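PDB 3TVA: xylose isomerase domain protein TIM barrel from Planctomyces limnophilus, which binds a magnesium ion in a TIM barrel and is probably an isomerase, as its family suggests. Local coordinates for residues W11-F16 / G282-I287; I119-G124 / V155-G160; V140-L145 / E172-P177; R208-K213 / I250-P255. One frame throughout, in Å; residues are numbered along the deposited sequence.

Contact 1: residues W11-F16 / G282-I287; sequences WPIGVF and GLRKKI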
loop_
_atom_site.group_PDB
_atom_site.type_symbol
_atom_site.label_atom_id
_atom_site.label_comp_id
_atom_site.label_asym_id
_atom_site.label_seq_id
_atom_site.Cartn_x
_atom_site.Cartn_y
_atom_site.Cartn_z
ATOM N N TRP A 11 14.943 5.406 -6.728
ATOM C CA TRP A 11 14.305 4.096 -6.797
ATOM C C TRP A 11 15.010 3.003 -5.984
ATOM O O TRP A 11 15.254 1.924 -6.509
ATOM C CB TRP A 11 14.196 3.658 -8.268
ATOM C CG TRP A 11 13.138 4.395 -9.045
ATOM C CD1 TRP A 11 12.306 5.379 -8.578
ATOM C CD2 TRP A 11 12.785 4.192 -10.419
ATOM N NE1 TRP A 11 11.465 5.805 -9.580
ATOM C CE2 TRP A 11 11.730 5.085 -10.716
ATOM C CE3 TRP A 11 13.250 3.335 -11.424
ATOM C CZ2 TRP A 11 11.139 5.151 -11.975
ATOM C CZ3 TRP A 11 12.669 3.407 -12.680
ATOM C CH2 TRP A 11 11.626 4.314 -12.947
ATOM N N PRO A 12 15.328 3.269 -4.698
ATOM C CA PRO A 12 15.851 2.131 -3.927
ATOM C C PRO A 12 14.777 1.052 -3.896
ATOM O O PRO A 12 13.596 1.377 -3.858
ATOM C CB PRO A 12 16.061 2.713 -2.523
ATOM C CG PRO A 12 15.069 3.853 -2.430
ATOM C CD PRO A 12 15.025 4.432 -3.842
ATOM N N ILE A 13 15.170 -0.204 -4.008
ATOM C CA ILE A 13 14.192 -1.284 -4.006
ATOM C C ILE A 13 13.793 -1.661 -2.574
ATOM O O ILE A 13 14.580 -1.516 -1.637
ATOM C CB ILE A 13 14.653 -2.470 -4.884
ATOM C CG1 ILE A 13 14.405 -2.116 -6.354
ATOM C CG2 ILE A 13 13.889 -3.745 -4.557
ATOM C CD1 ILE A 13 15.621 -2.084 -7.192
ATOM N N GLY A 14 12.563 -2.124 -2.400
ATOM C CA GLY A 14 12.101 -2.485 -1.081
ATOM C C GLY A 14 11.197 -3.681 -1.193
ATOM O O GLY A 14 10.854 -4.117 -2.297
ATOM N N VAL A 15 10.875 -4.268 -0.048
ATOM C CA VAL A 15 9.883 -5.326 -0.011
ATOM C C VAL A 15 8.884 -5.014 1.089
ATOM O O VAL A 15 9.190 -4.303 2.052
ATOM C CB VAL A 15 10.502 -6.735 0.204
ATOM C CG1 VAL A 15 11.515 -7.058 -0.909
ATOM C CG2 VAL A 15 11.147 -6.832 1.578
ATOM N N PHE A 16 7.674 -5.527 0.923
ATOM C CA PHE A 16 6.626 -5.296 1.889
ATOM C C PHE A 16 6.764 -6.402 2.933
ATOM O O PHE A 16 6.743 -7.577 2.596
ATOM C CB PHE A 16 5.253 -5.299 1.195
ATOM C CG PHE A 16 4.125 -4.933 2.102
ATOM C CD1 PHE A 16 3.628 -3.638 2.122
ATOM C CD2 PHE A 16 3.565 -5.879 2.948
ATOM C CE1 PHE A 16 2.585 -3.288 2.970
ATOM C CE2 PHE A 16 2.516 -5.537 3.801
ATOM C CZ PHE A 16 2.026 -4.237 3.801
ATOM N N GLY A 282 17.245 -4.273 -13.296
ATOM C CA GLY A 282 17.530 -4.057 -14.708
ATOM C C GLY A 282 16.758 -2.868 -15.267
ATOM O O GLY A 282 17.305 -2.058 -16.010
ATOM N N LEU A 283 15.482 -2.743 -14.910
ATOM C CA LEU A 283 14.694 -1.625 -15.428
ATOM C C LEU A 283 15.167 -0.293 -14.837
ATOM O O LEU A 283 15.207 0.722 -15.535
ATOM C CB LEU A 283 13.192 -1.833 -15.185
ATOM C CG LEU A 283 12.523 -2.956 -15.994
ATOM C CD1 LEU A 283 11.106 -3.197 -15.479
ATOM C CD2 LEU A 283 12.506 -2.638 -17.489
ATOM N N ARG A 284 15.541 -0.300 -13.559
ATOM C CA ARG A 284 16.092 0.898 -12.939
ATOM C C ARG A 284 17.358 1.345 -13.650
ATOM O O ARG A 284 17.542 2.528 -13.902
ATOM C CB ARG A 284 16.402 0.672 -11.455
ATOM C CG ARG A 284 16.917 1.924 -10.734
ATOM C CD ARG A 284 17.127 1.641 -9.245
ATOM N NE ARG A 284 18.226 0.698 -9.048
ATOM C CZ ARG A 284 18.507 0.087 -7.898
ATOM N NH1 ARG A 284 17.757 0.312 -6.821
ATOM N NH2 ARG A 284 19.543 -0.754 -7.825
ATOM N N LYS A 285 18.234 0.394 -13.967
ATOM C CA LYS A 285 19.488 0.713 -14.637
ATOM C C LYS A 285 19.237 1.312 -16.020
ATOM O O LYS A 285 19.931 2.232 -16.453
ATOM C CB LYS A 285 20.359 -0.538 -14.764
ATOM C CG LYS A 285 21.691 -0.305 -15.463
ATOM C CD LYS A 285 22.487 -1.602 -15.519
ATOM C CE LYS A 285 23.636 -1.526 -16.522
ATOM N NZ LYS A 285 24.706 -0.593 -16.082
ATOM N N LYS A 286 18.238 0.780 -16.713
ATOM C CA LYS A 286 17.858 1.292 -18.021
ATOM C C LYS A 286 17.197 2.673 -17.939
ATOM O O LYS A 286 17.581 3.593 -18.658
ATOM C CB LYS A 286 16.911 0.306 -18.705
ATOM C CG LYS A 286 16.512 0.702 -20.116
ATOM C CD LYS A 286 15.406 -0.200 -20.640
ATOM C CE LYS A 286 15.031 0.174 -22.076
ATOM N NZ LYS A 286 14.077 -0.805 -22.675
ATOM N N ILE A 287 16.170 2.793 -17.099
ATOM C CA ILE A 287 15.376 4.022 -17.026
ATOM C C ILE A 287 15.956 5.150 -16.163
ATOM O O ILE A 287 15.984 6.307 -16.578
ATOM C CB ILE A 287 13.955 3.707 -16.533
ATOM C CG1 ILE A 287 13.305 2.662 -17.441
ATOM C CG2 ILE A 287 13.096 4.965 -16.466
ATOM C CD1 ILE A 287 12.038 2.050 -16.826
HETATM O O HOH W 1 18.345 -0.771 -4.083
#

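Contact 2: residues I119-G124 / V155-G160; sequences IGLHIG and VHLETG. With MG (magnesium ion), chain C.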
loop_
_atom_site.group_PDB
_atom_site.type_symbol
_atom_site.label_atom_id
_atom_site.label_comp_id
_atom_site.label_asym_id
_atom_site.label_seq_id
_atom_site.Cartn_x
_atom_site.Cartn_y
_atom_site.Cartn_z
ATOM N N ILE A 119 2.124 6.501 7.108
ATOM C CA ILE A 119 1.303 5.322 7.333
ATOM C C ILE A 119 0.407 5.099 6.122
ATOM O O ILE A 119 0.138 6.029 5.359
ATOM C CB ILE A 119 0.436 5.437 8.614
ATOM C CG1 ILE A 119 -0.482 6.653 8.544
ATOM C CG2 ILE A 119 1.320 5.465 9.876
ATOM C CD1 ILE A 119 -1.237 6.896 9.855
ATOM N N GLY A 120 -0.133 3.900 5.977
ATOM C CA GLY A 120 -0.916 3.645 4.784
ATOM C C GLY A 120 -2.079 2.752 5.123
ATOM O O GLY A 120 -2.080 2.057 6.132
ATOM N N LEU A 121 -3.108 2.878 4.291
ATOM C CA LEU A 121 -4.419 2.323 4.560
ATOM C C LEU A 121 -5.159 2.040 3.256
ATOM O O LEU A 121 -5.207 2.916 2.386
ATOM C CB LEU A 121 -5.193 3.388 5.347
ATOM C CG LEU A 121 -6.712 3.392 5.513
ATOM C CD1 LEU A 121 -7.143 2.426 6.603
ATOM C CD2 LEU A 121 -7.176 4.801 5.837
ATOM N N HIS A 122 -5.812 0.876 3.153
ATOM C CA HIS A 122 -6.869 0.709 2.154
ATOM C C HIS A 122 -8.118 1.104 2.898
ATOM O O HIS A 122 -8.584 0.395 3.792
ATOM C CB HIS A 122 -6.993 -0.733 1.618
ATOM C CG HIS A 122 -8.200 -0.959 0.742
ATOM N ND1 HIS A 122 -8.720 -2.214 0.495
ATOM C CD2 HIS A 122 -8.983 -0.089 0.057
ATOM C CE1 HIS A 122 -9.776 -2.106 -0.294
ATOM N NE2 HIS A 122 -9.957 -0.825 -0.576
ATOM N N ILE A 123 -8.664 2.243 2.513
ATOM C CA ILE A 123 -9.750 2.870 3.259
ATOM C C ILE A 123 -11.101 2.154 3.079
ATOM O O ILE A 123 -12.014 2.327 3.888
ATOM C CB ILE A 123 -9.845 4.389 2.964
ATOM C CG1 ILE A 123 -10.476 5.126 4.148
ATOM C CG2 ILE A 123 -10.559 4.650 1.647
ATOM C CD1 ILE A 123 -10.455 6.661 4.020
ATOM N N GLY A 124 -11.201 1.311 2.055
ATOM C CA GLY A 124 -12.437 0.588 1.771
ATOM C C GLY A 124 -13.155 1.155 0.565
ATOM O O GLY A 124 -12.606 2.018 -0.133
ATOM N N VAL A 155 -0.516 10.316 5.377
ATOM C CA VAL A 155 -1.318 9.110 5.159
ATOM C C VAL A 155 -1.389 8.806 3.653
ATOM O O VAL A 155 -1.749 9.677 2.850
ATOM C CB VAL A 155 -2.744 9.286 5.696
ATOM C CG1 VAL A 155 -3.580 8.044 5.411
ATOM C CG2 VAL A 155 -2.709 9.594 7.198
ATOM N N HIS A 156 -1.027 7.582 3.278
ATOM C CA HIS A 156 -1.032 7.155 1.877
ATOM C C HIS A 156 -2.186 6.178 1.639
ATOM O O HIS A 156 -2.197 5.063 2.194
ATOM C CB HIS A 156 0.290 6.452 1.530
ATOM C CG HIS A 156 1.510 7.311 1.679
ATOM N ND1 HIS A 156 2.778 6.855 1.367
ATOM C CD2 HIS A 156 1.667 8.590 2.097
ATOM C CE1 HIS A 156 3.660 7.811 1.603
ATOM N NE2 HIS A 156 3.012 8.877 2.045
ATOM N N LEU A 157 -3.156 6.582 0.823
ATOM C CA LEU A 157 -4.280 5.701 0.494
ATOM C C LEU A 157 -3.824 4.649 -0.488
ATOM O O LEU A 157 -3.266 4.957 -1.540
ATOM C CB LEU A 157 -5.444 6.489 -0.123
ATOM C CG LEU A 157 -6.030 7.573 0.772
ATOM C CD1 LEU A 157 -7.109 8.404 0.055
ATOM C CD2 LEU A 157 -6.587 6.935 2.050
ATOM N N GLU A 158 -4.055 3.396 -0.142
ATOM C CA GLU A 158 -3.750 2.297 -1.033
ATOM C C GLU A 158 -4.778 2.261 -2.179
ATOM O O GLU A 158 -5.961 2.495 -1.948
ATOM C CB GLU A 158 -3.787 1.011 -0.225
ATOM C CG GLU A 158 -3.780 -0.217 -1.050
ATOM C CD GLU A 158 -2.418 -0.526 -1.627
ATOM O OE1 GLU A 158 -1.426 0.191 -1.380
ATOM O OE2 GLU A 158 -2.366 -1.508 -2.353
ATOM N N THR A 159 -4.327 2.000 -3.405
ATOM C CA THR A 159 -5.228 1.909 -4.557
ATOM C C THR A 159 -6.314 0.868 -4.343
ATOM O O THR A 159 -6.020 -0.311 -4.106
ATOM C CB THR A 159 -4.499 1.429 -5.822
ATOM O OG1 THR A 159 -3.363 2.244 -6.072
ATOM C CG2 THR A 159 -5.427 1.506 -6.999
ATOM N N GLY A 160 -7.560 1.321 -4.470
ATOM C CA GLY A 160 -8.756 0.544 -4.182
ATOM C C GLY A 160 -9.560 0.149 -5.405
ATOM O O GLY A 160 -9.034 -0.010 -6.513
HETATM MG MG MG C . -0.490 -3.055 -2.444
HETATM O O HOH W 2 -7.723 3.352 0.011
#

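Contact 3: residues V140-L145 / E172-P177; sequences VTQDLL and EDVNRP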
loop_
_atom_site.group_PDB
_atom_site.type_symbol
_atom_site.label_atom_id
_atom_site.label_comp_id
_atom_site.label_asym_id
_atom_site.label_seq_id
_atom_site.Cartn_x
_atom_site.Cartn_y
_atom_site.Cartn_z
ATOM N N VAL A 140 -13.930 11.478 9.179
ATOM C CA VAL A 140 -13.012 10.613 9.912
ATOM C C VAL A 140 -11.639 10.615 9.270
ATOM O O VAL A 140 -10.641 10.483 9.970
ATOM C CB VAL A 140 -13.502 9.130 10.139
ATOM C CG1 VAL A 140 -14.728 9.108 11.018
ATOM C CG2 VAL A 140 -13.742 8.405 8.840
ATOM N N THR A 141 -11.595 10.773 7.948
ATOM C CA THR A 141 -10.316 10.835 7.235
ATOM C C THR A 141 -9.546 12.088 7.649
ATOM O O THR A 141 -8.355 12.015 7.963
ATOM C CB THR A 141 -10.500 10.740 5.686
ATOM O OG1 THR A 141 -11.229 9.547 5.378
ATOM C CG2 THR A 141 -9.149 10.666 4.957
ATOM N N GLN A 142 -10.237 13.227 7.671
ATOM C CA GLN A 142 -9.664 14.493 8.141
ATOM C C GLN A 142 -9.164 14.376 9.576
ATOM O O GLN A 142 -8.075 14.856 9.930
ATOM C CB GLN A 142 -10.695 15.635 7.997
ATOM C CG GLN A 142 -10.954 15.976 6.530
ATOM C CD GLN A 142 -12.064 16.990 6.311
ATOM O OE1 GLN A 142 -13.045 17.029 7.055
ATOM N NE2 GLN A 142 -11.927 17.800 5.258
ATOM N N ASP A 143 -9.956 13.705 10.399
ATOM C CA ASP A 143 -9.597 13.476 11.788
ATOM C C ASP A 143 -8.309 12.652 11.914
ATOM O O ASP A 143 -7.418 12.984 12.700
ATOM C CB ASP A 143 -10.764 12.775 12.490
ATOM C CG ASP A 143 -10.494 12.506 13.952
ATOM O OD1 ASP A 143 -10.031 13.427 14.660
ATOM O OD2 ASP A 143 -10.753 11.367 14.396
ATOM N N LEU A 144 -8.207 11.570 11.146
ATOM C CA LEU A 144 -6.977 10.785 11.134
ATOM C C LEU A 144 -5.790 11.604 10.603
ATOM O O LEU A 144 -4.664 11.483 11.101
ATOM C CB LEU A 144 -7.172 9.523 10.294
ATOM C CG LEU A 144 -5.953 8.621 10.072
ATOM C CD1 LEU A 144 -5.339 8.121 11.404
ATOM C CD2 LEU A 144 -6.357 7.446 9.171
ATOM N N LEU A 145 -6.040 12.437 9.592
ATOM C CA LEU A 145 -4.978 13.264 9.013
ATOM C C LEU A 145 -4.427 14.284 10.006
ATOM O O LEU A 145 -3.227 14.565 10.024
ATOM C CB LEU A 145 -5.474 13.957 7.741
ATOM C CG LEU A 145 -5.517 12.948 6.588
ATOM C CD1 LEU A 145 -6.513 13.404 5.550
ATOM C CD2 LEU A 145 -4.120 12.771 5.976
ATOM N N GLU A 172 -9.753 15.428 -3.182
ATOM C CA GLU A 172 -10.022 16.854 -3.318
ATOM C C GLU A 172 -11.018 17.343 -2.257
ATOM O O GLU A 172 -10.931 18.477 -1.784
ATOM C CB GLU A 172 -10.551 17.146 -4.720
ATOM C CG GLU A 172 -9.644 18.031 -5.529
ATOM C CD GLU A 172 -9.084 17.378 -6.781
ATOM O OE1 GLU A 172 -9.557 17.724 -7.888
ATOM O OE2 GLU A 172 -8.155 16.551 -6.662
ATOM N N ASP A 173 -11.969 16.487 -1.903
ATOM C CA ASP A 173 -12.936 16.797 -0.854
ATOM C C ASP A 173 -12.296 16.801 0.543
ATOM O O ASP A 173 -12.630 17.634 1.373
ATOM C CB ASP A 173 -14.115 15.815 -0.893
ATOM C CG ASP A 173 -15.083 16.116 -2.027
ATOM O OD1 ASP A 173 -15.065 17.264 -2.519
ATOM O OD2 ASP A 173 -15.851 15.210 -2.432
ATOM N N VAL A 174 -11.398 15.857 0.806
ATOM C CA VAL A 174 -10.695 15.835 2.086
ATOM C C VAL A 174 -9.803 17.077 2.197
ATOM O O VAL A 174 -9.783 17.762 3.228
ATOM C CB VAL A 174 -9.857 14.550 2.240
ATOM C CG1 VAL A 174 -8.931 14.656 3.443
ATOM C CG2 VAL A 174 -10.775 13.325 2.358
ATOM N N ASN A 175 -9.068 17.360 1.122
ATOM C CA ASN A 175 -8.287 18.593 0.988
ATOM C C ASN A 175 -7.301 18.863 2.135
ATOM O O ASN A 175 -7.390 19.899 2.775
ATOM C CB ASN A 175 -9.217 19.820 0.787
ATOM C CG ASN A 175 -8.464 21.047 0.248
ATOM O OD1 ASN A 175 -7.350 20.922 -0.260
ATOM N ND2 ASN A 175 -9.074 22.230 0.344
ATOM N N ARG A 176 -6.349 17.947 2.347
ATOM C CA ARG A 176 -5.321 18.080 3.384
ATOM C C ARG A 176 -3.957 17.835 2.742
ATOM O O ARG A 176 -3.826 16.952 1.891
ATOM C CB ARG A 176 -5.543 17.043 4.518
ATOM C CG ARG A 176 -6.813 17.276 5.374
ATOM C CD ARG A 176 -6.710 18.590 6.169
ATOM N NE ARG A 176 -7.829 18.792 7.101
ATOM C CZ ARG A 176 -7.907 18.259 8.318
ATOM N NH1 ARG A 176 -6.938 17.465 8.786
ATOM N NH2 ARG A 176 -8.972 18.523 9.070
ATOM N N PRO A 177 -2.938 18.606 3.149
ATOM C CA PRO A 177 -1.611 18.520 2.512
ATOM C C PRO A 177 -0.847 17.231 2.796
ATOM O O PRO A 177 0.070 16.905 2.052
ATOM C CB PRO A 177 -0.847 19.719 3.105
ATOM C CG PRO A 177 -1.506 19.930 4.460
ATOM C CD PRO A 177 -2.981 19.650 4.193
HETATM O O HOH W 3 -9.540 17.439 11.759
#

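Contact 4: residues R208-K213 / I250-P255; sequences RSIHCK and IGYRGP. With MG (magnesium ion), chain C.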
loop_
_atom_site.group_PDB
_atom_site.type_symbol
_atom_site.label_atom_id
_atom_site.label_comp_id
_atom_site.label_asym_id
_atom_site.label_seq_id
_atom_site.Cartn_x
_atom_site.Cartn_y
_atom_site.Cartn_z
ATOM N N ARG A 208 2.686 9.278 -3.375
ATOM C CA ARG A 208 3.827 9.387 -2.467
ATOM C C ARG A 208 4.660 8.119 -2.252
ATOM O O ARG A 208 5.758 8.188 -1.703
ATOM C CB ARG A 208 3.338 9.884 -1.099
ATOM C CG ARG A 208 2.440 11.101 -1.155
ATOM C CD ARG A 208 3.186 12.425 -0.942
ATOM N NE ARG A 208 2.210 13.453 -0.594
ATOM C CZ ARG A 208 2.054 13.981 0.620
ATOM N NH1 ARG A 208 2.863 13.639 1.633
ATOM N NH2 ARG A 208 1.096 14.879 0.808
ATOM N N SER A 209 4.134 6.970 -2.662
ATOM C CA SER A 209 4.838 5.696 -2.499
ATOM C C SER A 209 4.185 4.710 -3.437
ATOM O O SER A 209 3.088 4.962 -3.921
ATOM C CB SER A 209 4.830 5.185 -1.045
ATOM O OG SER A 209 3.509 4.954 -0.586
ATOM N N ILE A 210 4.836 3.594 -3.726
ATOM C CA ILE A 210 4.232 2.664 -4.678
ATOM C C ILE A 210 4.488 1.218 -4.307
ATOM O O ILE A 210 5.427 0.910 -3.581
ATOM C CB ILE A 210 4.764 2.870 -6.120
ATOM C CG1 ILE A 210 6.234 2.489 -6.195
ATOM C CG2 ILE A 210 4.565 4.332 -6.616
ATOM C CD1 ILE A 210 6.542 1.557 -7.328
ATOM N N HIS A 211 3.637 0.336 -4.824
ATOM C CA HIS A 211 3.890 -1.088 -4.780
ATOM C C HIS A 211 4.141 -1.616 -6.185
ATOM O O HIS A 211 3.478 -1.206 -7.147
ATOM C CB HIS A 211 2.727 -1.812 -4.094
ATOM C CG HIS A 211 2.671 -1.560 -2.619
ATOM N ND1 HIS A 211 1.571 -1.850 -1.846
ATOM C CD2 HIS A 211 3.590 -1.029 -1.775
ATOM C CE1 HIS A 211 1.801 -1.503 -0.593
ATOM N NE2 HIS A 211 3.023 -1.006 -0.519
ATOM N N CYS A 212 5.133 -2.491 -6.307
ATOM C CA CYS A 212 5.348 -3.201 -7.549
ATOM C C CYS A 212 4.763 -4.581 -7.379
ATOM O O CYS A 212 5.302 -5.413 -6.645
ATOM C CB CYS A 212 6.839 -3.299 -7.877
ATOM S SG CYS A 212 7.533 -1.680 -8.276
ATOM N N LYS A 213 3.654 -4.808 -8.070
ATOM C CA LYS A 213 2.923 -6.062 -7.986
ATOM C C LYS A 213 2.268 -6.251 -9.352
ATOM O O LYS A 213 2.031 -5.273 -10.065
ATOM C CB LYS A 213 1.868 -5.995 -6.875
ATOM C CG LYS A 213 1.283 -7.359 -6.537
ATOM C CD LYS A 213 -0.175 -7.284 -6.129
ATOM C CE LYS A 213 -0.352 -6.678 -4.792
ATOM N NZ LYS A 213 -1.726 -6.088 -4.617
ATOM N N ILE A 250 6.616 11.145 -14.446
ATOM C CA ILE A 250 5.878 12.032 -13.546
ATOM C C ILE A 250 6.704 12.531 -12.367
ATOM O O ILE A 250 6.200 13.260 -11.520
ATOM C CB ILE A 250 4.598 11.407 -13.034
ATOM C CG1 ILE A 250 4.932 10.196 -12.151
ATOM C CG2 ILE A 250 3.710 11.038 -14.218
ATOM C CD1 ILE A 250 3.727 9.572 -11.488
ATOM N N GLY A 251 7.972 12.149 -12.309
ATOM C CA GLY A 251 8.841 12.659 -11.268
ATOM C C GLY A 251 8.966 11.788 -10.025
ATOM O O GLY A 251 9.593 12.216 -9.057
ATOM N N TYR A 252 8.430 10.560 -10.039
ATOM C CA TYR A 252 8.540 9.739 -8.835
ATOM C C TYR A 252 9.935 9.146 -8.734
ATOM O O TYR A 252 10.422 8.501 -9.667
ATOM C CB TYR A 252 7.504 8.617 -8.819
ATOM C CG TYR A 252 7.619 7.786 -7.563
ATOM C CD1 TYR A 252 7.130 8.265 -6.347
ATOM C CD2 TYR A 252 8.249 6.540 -7.582
ATOM C CE1 TYR A 252 7.239 7.509 -5.179
ATOM C CE2 TYR A 252 8.372 5.774 -6.417
ATOM C CZ TYR A 252 7.868 6.268 -5.224
ATOM O OH TYR A 252 7.986 5.526 -4.078
ATOM N N ARG A 253 10.634 9.538 -7.671
ATOM C CA ARG A 253 11.962 9.042 -7.332
ATOM C C ARG A 253 12.088 8.076 -6.142
ATOM O O ARG A 253 13.190 7.629 -5.824
ATOM C CB ARG A 253 12.939 10.219 -7.245
ATOM C CG ARG A 253 12.890 11.111 -8.508
ATOM C CD ARG A 253 13.441 10.377 -9.746
ATOM N NE ARG A 253 13.513 11.240 -10.924
ATOM C CZ ARG A 253 12.597 11.264 -11.889
ATOM N NH1 ARG A 253 11.539 10.464 -11.817
ATOM N NH2 ARG A 253 12.743 12.076 -12.933
ATOM N N GLY A 254 10.977 7.803 -5.465
ATOM C CA GLY A 254 11.021 7.118 -4.180
ATOM C C GLY A 254 11.221 5.612 -4.304
ATOM O O GLY A 254 11.512 5.103 -5.391
ATOM N N PRO A 255 11.046 4.884 -3.192
ATOM C CA PRO A 255 11.302 3.439 -3.204
ATOM C C PRO A 255 10.354 2.674 -4.121
ATOM O O PRO A 255 9.184 3.049 -4.294
ATOM C CB PRO A 255 11.059 3.022 -1.741
ATOM C CG PRO A 255 11.300 4.272 -0.947
ATOM C CD PRO A 255 10.792 5.398 -1.832
HETATM MG MG MG C . -0.490 -3.055 -2.444
HETATM O O HOH W 4 7.364 2.647 -2.209
#

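Contact 1: residues W11-F16 / G282-I287
Arg284 and Trp11 run past each other in opposite directions, the aliphatic part of the arginine passing the edge of the indole. CG of Arg284 comes up near the ring plane, 4.0 Å from Trp11 CE3, while CD of Arg284 rests 3.7 Å from Trp11 CB. With CG anti to the backbone N (chi1 -177°), the arginine chain is carried away from the helix, and a bend at chi3 (67°) then turns the guanidinium to the backbone beyond the ring. There NH1 of Arg284 donates to the carbonyl O of Trp11 at 3.0 Å; the bond is nearly straight (164°) and lies in the guanidinium plane, but meets the carbonyl from above its own plane. One face of the guanidinium is taken by CD1 of Ile13, 3.2 Å from NH1 of Arg284. A water accepts from the same NH1 and from Ile13 N, a second link to the strand start. Farther along the helix, Ile287 CG2 meets Trp11 CH2 at 3.9 Å, and Trp11 NE1 turns elsewhere, to Tyr252 O. A leucine in place of Arg284 would probably leave the Trp11 carbonyl without this donor and break the water link to Ile13 N. One charged group thus joins the C-terminal helix 266-287 to the entry of barrel strand 13-18, its NH1 serving neutral acceptors, a carbonyl and a water, and its stem packing on apolar atoms.

Contact 2: residues I119-G124 / V155-G160
Ile119 to Leu121 and Val155 to Leu157 pair in parallel, the axes of strands 119-121 and 155-158 lying 4.6 Å apart at closest approach and 28° from one another in direction. Three backbone bonds hold the register: His156 N donates to Ile119 O, Leu121 N to His156 O, and Glu158 N to Leu121 O, the last almost straight at 2.8 Å. On one side of the sheet the apolar side chains meet. CG1 of Ile119 crosses Val155 at a slant, 3.9 Å from its CG2; it sits between the backbone N and the carbonyl carbon (chi1 58°), a placing that turns it to the neighbouring strand. Leu157 CD2 reaches Ile123 CB at 4.2 Å. This is the pairing of a beta-alpha-beta crossover in the TIM barrel: helix 132-149 links the two strands and packs on Val155 and Ile123. On the other side, Gly120 brings no side chain beside His156, whose ND1 is hydrogen-bonded to Ser209. Glu158, at the C-terminal end of its strand, lays CB 3.5 Å from Leu121 O, and the bend at chi2 (76°) turns its carboxylate away from strand 118-121 so that OE2 binds the magnesium ion at 2.4 Å. Asp184, His211 and Glu259 complete the metal's protein ligands, and Asn182 donates to the other oxygen, OE1, which probably steadies the carboxylate. Just past the strand ends, a water accepts from Ile123 N at 2.9 Å and lies within bonding distance of Glu158 O.

Contact 3: residues V140-L145 / E172-P177
Gln142 supplies the polar link to Val174: its NE2 donates to the carbonyl O of Val174 at 3.0 Å, with an angle of 167° at the hydrogen. The acceptor lies in the plane of the glutamine amide, and the donor is tilted modestly from the carbonyl plane. Because the glutamine chain is extended beyond CG, its amide spans the groove to the last turn of helix 164-174, CG sliding past Val174 on the way, 3.9 Å from CG1. Shortening Gln142 to an alanine is likely to leave the Val174 carbonyl without this donor and open a gap beside CG1 of Val174. Apolar contacts form the inner layer. Leu145 CD1 presses on CG1 of Val174 at 3.4 Å, tighter than usual for two carbons, and Thr141 CG2 crosses Val174 at about a right angle, 4.1 Å from its CG2. The arginine contacts lie farther out. In one of two conformers, the Arg176 chain bends at chi2 (-65°) to bring its guanidinium back along helix 132-149, where CB of Gln142 sits over one face, off centre, 3.5 Å from NH2. There NH1 of Arg176 is hydrogen-bonded to Thr146 OG1, NH2 donates to a water in the guanidinium plane, and the stem touches Leu145 CD1. Asn175, with positive phi, is the first residue to leave the helix, and Arg176, next in the chain, faces helix 132-149. Away from the metal site, the contact packs two successive outer helices of the TIM barrel side by side, with Leu179 of the strand beneath touching both Leu145 and Val174.

Contact 4: residues R208-K213 / I250-P255
Ile210 lies against the ring of Tyr252, its CG2 over one face in a CH-pi contact, 4.2 Å from the ring centroid and 16° off the normal. CG1 of Ile210 reaches the ring's rim, 3.9 Å from CE2 of Tyr252, and also comes within 3.6 Å of Pro255 O; its place between the backbone N and the carbonyl carbon (chi1 67°) allows both. The opposite face of the ring is taken by the backbone N of Gly254, over its centre, so the tyrosine is held between the strand and its own loop. At the rim, Arg208 O approaches in the ring plane, and OH of Tyr252 stands 3.5 Å from Ser209 CA. What fixes the ring is the next layer: the hydroxyl donates to Pro255 O at 2.8 Å, closing the loop on itself, and that carbonyl also accepts from a water. The water in turn takes the N-H of Ile210 at 3.1 Å, tying loop and strand through a single molecule. One residue along, His211 leaves on the other side of the strand, where ND1 binds the magnesium ion at 2.5 Å and NE2 is hydrogen-bonded to Gln39. The loop begins with a Schellman motif at Gly251, ending helix 240-249, and leads into strand 256-258. Ile210 lies between the barrel strand and that helix, touching its Tyr243 and Leu247 and Leu256 of the neighbouring parallel strand 256-258.

Overall arrangement
From the N terminus, the chain enters the barrel at 11-16 and returns to it through the C-terminal helix; contact 1 closes this longest loop, and the other three are nested within it. Contact 2 closes one strand-helix-strand unit. Contact 3 opens inside that unit, on its helix, and closes beyond it, so the two cross and tie neighbouring strands and helices together. Contact 4 follows both in series, joining strand 207-216 to the loop before strand 256-258. It touches contact 1 where Trp11 meets Tyr252 and Arg253, near where strand 13-18 pairs with strand 256-258 to close the barrel. Contacts 2 and 4 share the magnesium ion, whereas contact 3 lies outside, in the helical layer.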